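Local coordinates for protein thermostable carboxypeptidase 1 (Pyrococcus furiosus, PDB 1KA2) that removes amino acids one after another from the C-terminal end of peptides with broad specificity, as a cobalt-dependent metallocarboxypeptidase that forms a homodimer, at residues D33-M38 / H238-E243; V249-R254 / G272-E277. All blocks are in the same frame, centred on the assembly; numbering follows the deposited sequence.

Contact 1. Residues D33-M38 / H238-E243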
loop_
_atom_site.group_PDB
_atom_site.type_symbol
_atom_site.label_atom_id
_atom_site.label_comp_id
_atom_site.label_asym_id
_atom_site.label_seq_id
_atom_site.Cartn_x
_atom_site.Cartn_y
_atom_site.Cartn_z
ATOM N N ASP A 33 -3.724 -1.552 2.958
ATOM C CA ASP A 33 -3.952 -2.122 1.635
ATOM C C ASP A 33 -4.634 -3.481 1.736
ATOM O O ASP A 33 -5.517 -3.807 0.940
ATOM C CB ASP A 33 -2.624 -2.237 0.864
ATOM C CG ASP A 33 -2.787 -2.959 -0.451
ATOM O OD1 ASP A 33 -2.518 -4.180 -0.504
ATOM O OD2 ASP A 33 -3.218 -2.306 -1.419
ATOM N N LEU A 34 -4.232 -4.272 2.724
ATOM C CA LEU A 34 -4.853 -5.572 2.912
ATOM C C LEU A 34 -6.372 -5.403 3.040
ATOM O O LEU A 34 -7.126 -6.133 2.400
ATOM C CB LEU A 34 -4.250 -6.267 4.141
ATOM C CG LEU A 34 -4.992 -7.354 4.939
ATOM C CD1 LEU A 34 -5.955 -8.139 4.100
ATOM C CD2 LEU A 34 -3.948 -8.267 5.559
ATOM N N GLU A 35 -6.810 -4.423 3.834
ATOM C CA GLU A 35 -8.239 -4.161 4.052
ATOM C C GLU A 35 -8.969 -3.490 2.892
ATOM O O GLU A 35 -10.122 -3.802 2.616
ATOM C CB GLU A 35 -8.459 -3.253 5.275
ATOM C CG GLU A 35 -8.133 -3.833 6.649
ATOM C CD GLU A 35 -8.916 -5.092 6.974
ATOM O OE1 GLU A 35 -10.137 -5.164 6.697
ATOM O OE2 GLU A 35 -8.300 -6.011 7.528
ATOM N N VAL A 36 -8.297 -2.560 2.223
ATOM C CA VAL A 36 -8.928 -1.798 1.157
ATOM C C VAL A 36 -8.739 -2.209 -0.305
ATOM O O VAL A 36 -9.668 -2.079 -1.098
ATOM C CB VAL A 36 -8.533 -0.296 1.291
ATOM C CG1 VAL A 36 -9.153 0.535 0.158
ATOM C CG2 VAL A 36 -8.987 0.235 2.650
ATOM N N ASN A 37 -7.567 -2.712 -0.675
ATOM C CA ASN A 37 -7.343 -3.047 -2.083
ATOM C C ASN A 37 -6.987 -4.471 -2.482
ATOM O O ASN A 37 -7.414 -4.942 -3.536
ATOM C CB ASN A 37 -6.254 -2.133 -2.647
ATOM C CG ASN A 37 -6.543 -0.670 -2.410
ATOM O OD1 ASN A 37 -7.629 -0.199 -2.700
ATOM N ND2 ASN A 37 -5.564 0.059 -1.890
ATOM N N MET A 38 -6.190 -5.129 -1.650
ATOM C CA MET A 38 -5.679 -6.472 -1.908
ATOM C C MET A 38 -6.605 -7.529 -2.490
ATOM O O MET A 38 -7.690 -7.782 -1.972
ATOM C CB MET A 38 -5.037 -7.040 -0.629
ATOM C CG MET A 38 -4.175 -8.276 -0.863
ATOM S SD MET A 38 -3.639 -9.108 0.638
ATOM C CE MET A 38 -5.225 -9.764 1.227
ATOM N N HIS A 238 -14.473 -3.013 8.035
ATOM C CA HIS A 238 -14.685 -2.305 9.298
ATOM C C HIS A 238 -13.936 -0.975 9.267
ATOM O O HIS A 238 -12.765 -0.924 8.906
ATOM C CB HIS A 238 -14.186 -3.131 10.503
ATOM C CG HIS A 238 -14.750 -4.517 10.575
ATOM N ND1 HIS A 238 -14.172 -5.593 9.934
ATOM C CD2 HIS A 238 -15.860 -4.998 11.185
ATOM C CE1 HIS A 238 -14.901 -6.674 10.142
ATOM N NE2 HIS A 238 -15.931 -6.341 10.898
ATOM N N PRO A 239 -14.608 0.117 9.657
ATOM C CA PRO A 239 -14.008 1.454 9.676
ATOM C C PRO A 239 -12.806 1.540 10.595
ATOM O O PRO A 239 -12.838 1.032 11.714
ATOM C CB PRO A 239 -15.145 2.341 10.173
ATOM C CG PRO A 239 -16.371 1.627 9.712
ATOM C CD PRO A 239 -16.038 0.182 10.001
ATOM N N PHE A 240 -11.745 2.177 10.116
ATOM C CA PHE A 240 -10.544 2.370 10.914
ATOM C C PHE A 240 -9.782 3.589 10.412
ATOM O O PHE A 240 -10.136 4.185 9.397
ATOM C CB PHE A 240 -9.644 1.119 10.883
ATOM C CG PHE A 240 -9.041 0.825 9.533
ATOM C CD1 PHE A 240 -7.851 1.425 9.140
ATOM C CD2 PHE A 240 -9.670 -0.047 8.655
ATOM C CE1 PHE A 240 -7.297 1.155 7.886
ATOM C CE2 PHE A 240 -9.125 -0.318 7.403
ATOM C CZ PHE A 240 -7.933 0.285 7.019
ATOM N N THR A 241 -8.741 3.959 11.149
ATOM C CA THR A 241 -7.908 5.095 10.802
ATOM C C THR A 241 -6.459 4.638 10.843
ATOM O O THR A 241 -6.070 3.898 11.743
ATOM C CB THR A 241 -8.090 6.252 11.823
ATOM O OG1 THR A 241 -9.403 6.802 11.701
ATOM C CG2 THR A 241 -7.048 7.347 11.603
ATOM N N THR A 242 -5.670 5.054 9.855
ATOM C CA THR A 242 -4.250 4.719 9.829
ATOM C C THR A 242 -3.439 5.961 9.586
ATOM O O THR A 242 -3.885 6.886 8.921
ATOM C CB THR A 242 -3.829 3.806 8.683
ATOM O OG1 THR A 242 -4.958 3.479 7.866
ATOM C CG2 THR A 242 -3.123 2.590 9.228
ATOM N N GLU A 243 -2.219 5.947 10.091
ATOM C CA GLU A 243 -1.314 7.053 9.903
ATOM C C GLU A 243 -0.084 6.513 9.200
ATOM O O GLU A 243 0.663 5.733 9.780
ATOM C CB GLU A 243 -0.890 7.636 11.244
ATOM C CG GLU A 243 -1.997 7.737 12.255
ATOM C CD GLU A 243 -2.160 6.483 13.097
ATOM O OE1 GLU A 243 -1.134 5.932 13.542
ATOM O OE2 GLU A 243 -3.316 6.064 13.334
#
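Phe240, the last residue of the HPF motif of the M32 carboxypeptidases, reaches from beside the active site, its side chain about 5 Å from that of Glu270 at nearest atoms, to the C-terminal turn of helix 8-36, where it meets Glu35 and Val36. The ring atom CE2 of Phe240 lies 3.7 Å from CB of Glu35 and about as near its CG, so the aliphatic stem of the glutamate, not its carboxylate, makes the contact. The two side chains meet at a slant, and the carboxylate plane of Glu35 stands 87° from the ring. Val36 adds a looser touch, its CG2 being 4.5 Å from CZ of Phe240. With chi1 at 67°, CG of Phe240 sits between its own backbone N and carbonyl carbon, which carries the ring across to the helix. Within its own segment the ring has the hydroxyl OG1 of Thr242 at its edge, in plane. Next in the chain, Thr241 OG1 is hydrogen-bonded to OE1 of Glu270, the predicted proton donor/acceptor. An alanine in place of Phe240 would probably leave the stem of Glu35 and CG2 of Val36 without their aromatic partner and open a gap between the end of helix 8-36 and the HPF loop. No hydrogen bond crosses here; the contact is a modest apolar one near the surface, in which a broad apolar ring suits the span and a glutamate offers methylenes.

Contact 2. Residues V249-R254 / G272-E277. With MG (magnesium ion), chain B.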
loop_
_atom_site.group_PDB
_atom_site.type_symbol
_atom_site.label_atom_id
_atom_site.label_comp_id
_atom_site.label_asym_id
_atom_site.label_seq_id
_atom_site.Cartn_x
_atom_site.Cartn_y
_atom_site.Cartn_z
ATOM N N VAL A 249 -2.745 10.571 6.308
ATOM C CA VAL A 249 -3.595 9.854 7.257
ATOM C C VAL A 249 -4.855 9.418 6.532
ATOM O O VAL A 249 -5.496 10.216 5.845
ATOM C CB VAL A 249 -3.953 10.750 8.467
ATOM C CG1 VAL A 249 -4.785 9.964 9.485
ATOM C CG2 VAL A 249 -2.678 11.269 9.108
ATOM N N ARG A 250 -5.219 8.151 6.694
ATOM C CA ARG A 250 -6.361 7.606 5.990
ATOM C C ARG A 250 -7.419 6.940 6.861
ATOM O O ARG A 250 -7.106 6.289 7.858
ATOM C CB ARG A 250 -5.848 6.614 4.952
ATOM C CG ARG A 250 -4.705 7.191 4.127
ATOM C CD ARG A 250 -4.262 6.286 2.984
ATOM N NE ARG A 250 -3.043 6.795 2.367
ATOM C CZ ARG A 250 -2.385 6.186 1.384
ATOM N NH1 ARG A 250 -2.821 5.024 0.891
ATOM N NH2 ARG A 250 -1.287 6.744 0.890
ATOM N N ILE A 251 -8.679 7.123 6.475
ATOM C CA ILE A 251 -9.798 6.528 7.192
ATOM C C ILE A 251 -10.689 5.793 6.201
ATOM O O ILE A 251 -10.664 6.062 4.998
ATOM C CB ILE A 251 -10.687 7.597 7.923
ATOM C CG1 ILE A 251 -11.489 8.407 6.906
ATOM C CG2 ILE A 251 -9.823 8.535 8.766
ATOM C CD1 ILE A 251 -12.465 9.382 7.533
ATOM N N THR A 252 -11.473 4.853 6.708
ATOM C CA THR A 252 -12.397 4.119 5.865
ATOM C C THR A 252 -13.732 4.059 6.587
ATOM O O THR A 252 -13.823 4.341 7.782
ATOM C CB THR A 252 -11.932 2.670 5.610
ATOM O OG1 THR A 252 -12.000 1.923 6.829
ATOM C CG2 THR A 252 -10.508 2.647 5.104
ATOM N N THR A 253 -14.776 3.716 5.854
ATOM C CA THR A 253 -16.090 3.568 6.448
ATOM C C THR A 253 -16.666 2.416 5.679
ATOM O O THR A 253 -15.957 1.765 4.909
ATOM C CB THR A 253 -16.980 4.804 6.232
ATOM O OG1 THR A 253 -18.214 4.630 6.949
ATOM C CG2 THR A 253 -17.291 4.996 4.748
ATOM N N ARG A 254 -17.937 2.141 5.888
ATOM C CA ARG A 254 -18.567 1.082 5.136
ATOM C C ARG A 254 -19.979 1.532 4.890
ATOM O O ARG A 254 -20.505 2.371 5.622
ATOM C CB ARG A 254 -18.559 -0.246 5.892
ATOM C CG ARG A 254 -19.397 -0.274 7.135
ATOM C CD ARG A 254 -19.465 -1.686 7.665
ATOM N NE ARG A 254 -19.930 -1.708 9.045
ATOM C CZ ARG A 254 -19.342 -2.397 10.016
ATOM N NH1 ARG A 254 -18.260 -3.121 9.759
ATOM N NH2 ARG A 254 -19.839 -2.360 11.249
ATOM N N GLY A 272 -12.340 11.876 13.754
ATOM C CA GLY A 272 -11.810 12.326 15.032
ATOM C C GLY A 272 -10.443 11.748 15.326
ATOM O O GLY A 272 -9.576 12.420 15.894
ATOM N N HIS A 273 -10.254 10.485 14.955
ATOM C CA HIS A 273 -8.976 9.820 15.146
ATOM C C HIS A 273 -7.941 10.471 14.241
ATOM O O HIS A 273 -6.824 10.777 14.665
ATOM C CB HIS A 273 -9.066 8.339 14.757
ATOM C CG HIS A 273 -9.745 7.472 15.767
ATOM N ND1 HIS A 273 -9.268 7.308 17.050
ATOM C CD2 HIS A 273 -10.833 6.675 15.665
ATOM C CE1 HIS A 273 -10.033 6.447 17.694
ATOM N NE2 HIS A 273 -10.989 6.049 16.876
ATOM N N ALA A 274 -8.336 10.672 12.988
ATOM C CA ALA A 274 -7.460 11.238 11.961
ATOM C C ALA A 274 -6.966 12.656 12.239
ATOM O O ALA A 274 -5.762 12.921 12.155
ATOM C CB ALA A 274 -8.166 11.183 10.605
ATOM N N LEU A 275 -7.887 13.565 12.570
ATOM C CA LEU A 275 -7.531 14.961 12.848
ATOM C C LEU A 275 -6.396 14.971 13.854
ATOM O O LEU A 275 -5.424 15.720 13.725
ATOM C CB LEU A 275 -8.732 15.731 13.416
ATOM C CG LEU A 275 -8.468 17.204 13.778
ATOM C CD1 LEU A 275 -8.252 18.004 12.502
ATOM C CD2 LEU A 275 -9.637 17.778 14.548
ATOM N N TYR A 276 -6.529 14.111 14.851
ATOM C CA TYR A 276 -5.536 13.962 15.901
ATOM C C TYR A 276 -4.143 13.682 15.312
ATOM O O TYR A 276 -3.157 14.355 15.631
ATOM C CB TYR A 276 -5.978 12.818 16.811
ATOM C CG TYR A 276 -5.160 12.588 18.057
ATOM C CD1 TYR A 276 -3.997 13.318 18.326
ATOM C CD2 TYR A 276 -5.579 11.650 18.994
ATOM C CE1 TYR A 276 -3.279 13.111 19.518
ATOM C CE2 TYR A 276 -4.881 11.436 20.168
ATOM C CZ TYR A 276 -3.737 12.158 20.436
ATOM O OH TYR A 276 -3.070 11.898 21.623
ATOM N N GLU A 277 -4.062 12.681 14.451
ATOM C CA GLU A 277 -2.786 12.331 13.844
ATOM C C GLU A 277 -2.364 13.402 12.843
ATOM O O GLU A 277 -1.181 13.686 12.665
ATOM C CB GLU A 277 -2.904 10.975 13.160
ATOM C CG GLU A 277 -3.077 9.825 14.126
ATOM C CD GLU A 277 -1.866 9.635 15.029
ATOM O OE1 GLU A 277 -0.736 9.953 14.587
ATOM O OE2 GLU A 277 -2.041 9.156 16.172
HETATM MG MG MG B . -12.222 4.442 17.323
HETATM O O HOH W 1 -12.193 3.421 15.381
HETATM O O HOH W 2 -10.735 2.944 17.805
HETATM O O HOH W 3 -13.546 2.852 18.154
#
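Apolar packing joins Val249 and Ile251, from the DXRXT motif, to Ala274, one residue beyond the HEXXH motif. CB of Ala274 is touched by two branches: CG2 of Ile251 at 3.6 Å and CG1 of Val249 at 3.8 Å. The second methyl of Val249 meets the same helix about one turn on: with CG1 anti to the backbone N (chi1 -177°), CG2 is left to meet CB of Glu277 at 4.1 Å, the two side chains crossing at about a right angle. Beta-branched residues suit the strand and give it broad flanks, while alanine, with a single methyl, lets the helix come close; the axes of 249-253 and 272-277 approach to 8.4 Å.

The polar interactions lead away from this apolar patch. The Glu277 chain bends at chi2 (-64°), and its OE2 is hydrogen-bonded to Gly292 N and to His298 NE2. Metal coordination belongs to His273, whose NE2 binds magnesium at 2.1 Å; three waters, His269 and Glu299 complete the site, which takes cobalt in the active enzyme. The other ring nitrogen of His273, ND1, is hydrogen-bonded to His298, which may steady the ligand's ring.

Strand segment 249-253 runs antiparallel to helix segment 272-277, at 178°. Strand 248-253 is central in its small sheet, between 231-235 and 241-243, and packs on the metal-binding helix 261-278, whose Leu275 and Tyr276 touch helix 295-309.

From the N terminus, helix 8-36 comes first, and contact 1 closes a long, largely helical excursion of about 200 residues when the chain returns at 238-243. The chain then turns back as strand 248-253, and contact 2 closes a much shorter loop when helix 261-278 follows. The two are in series, neither nested nor crossed. They meet at the sheet: Thr242 N lies 2.8 Å from Arg250 O, probably as a hydrogen bond between the antiparallel neighbours. Together they tie the N-terminal helix, through the HPF loop and the sheet it leads into, to the HEXXH helix. Asp33 and Arg250 also form salt bridges between the two subunits.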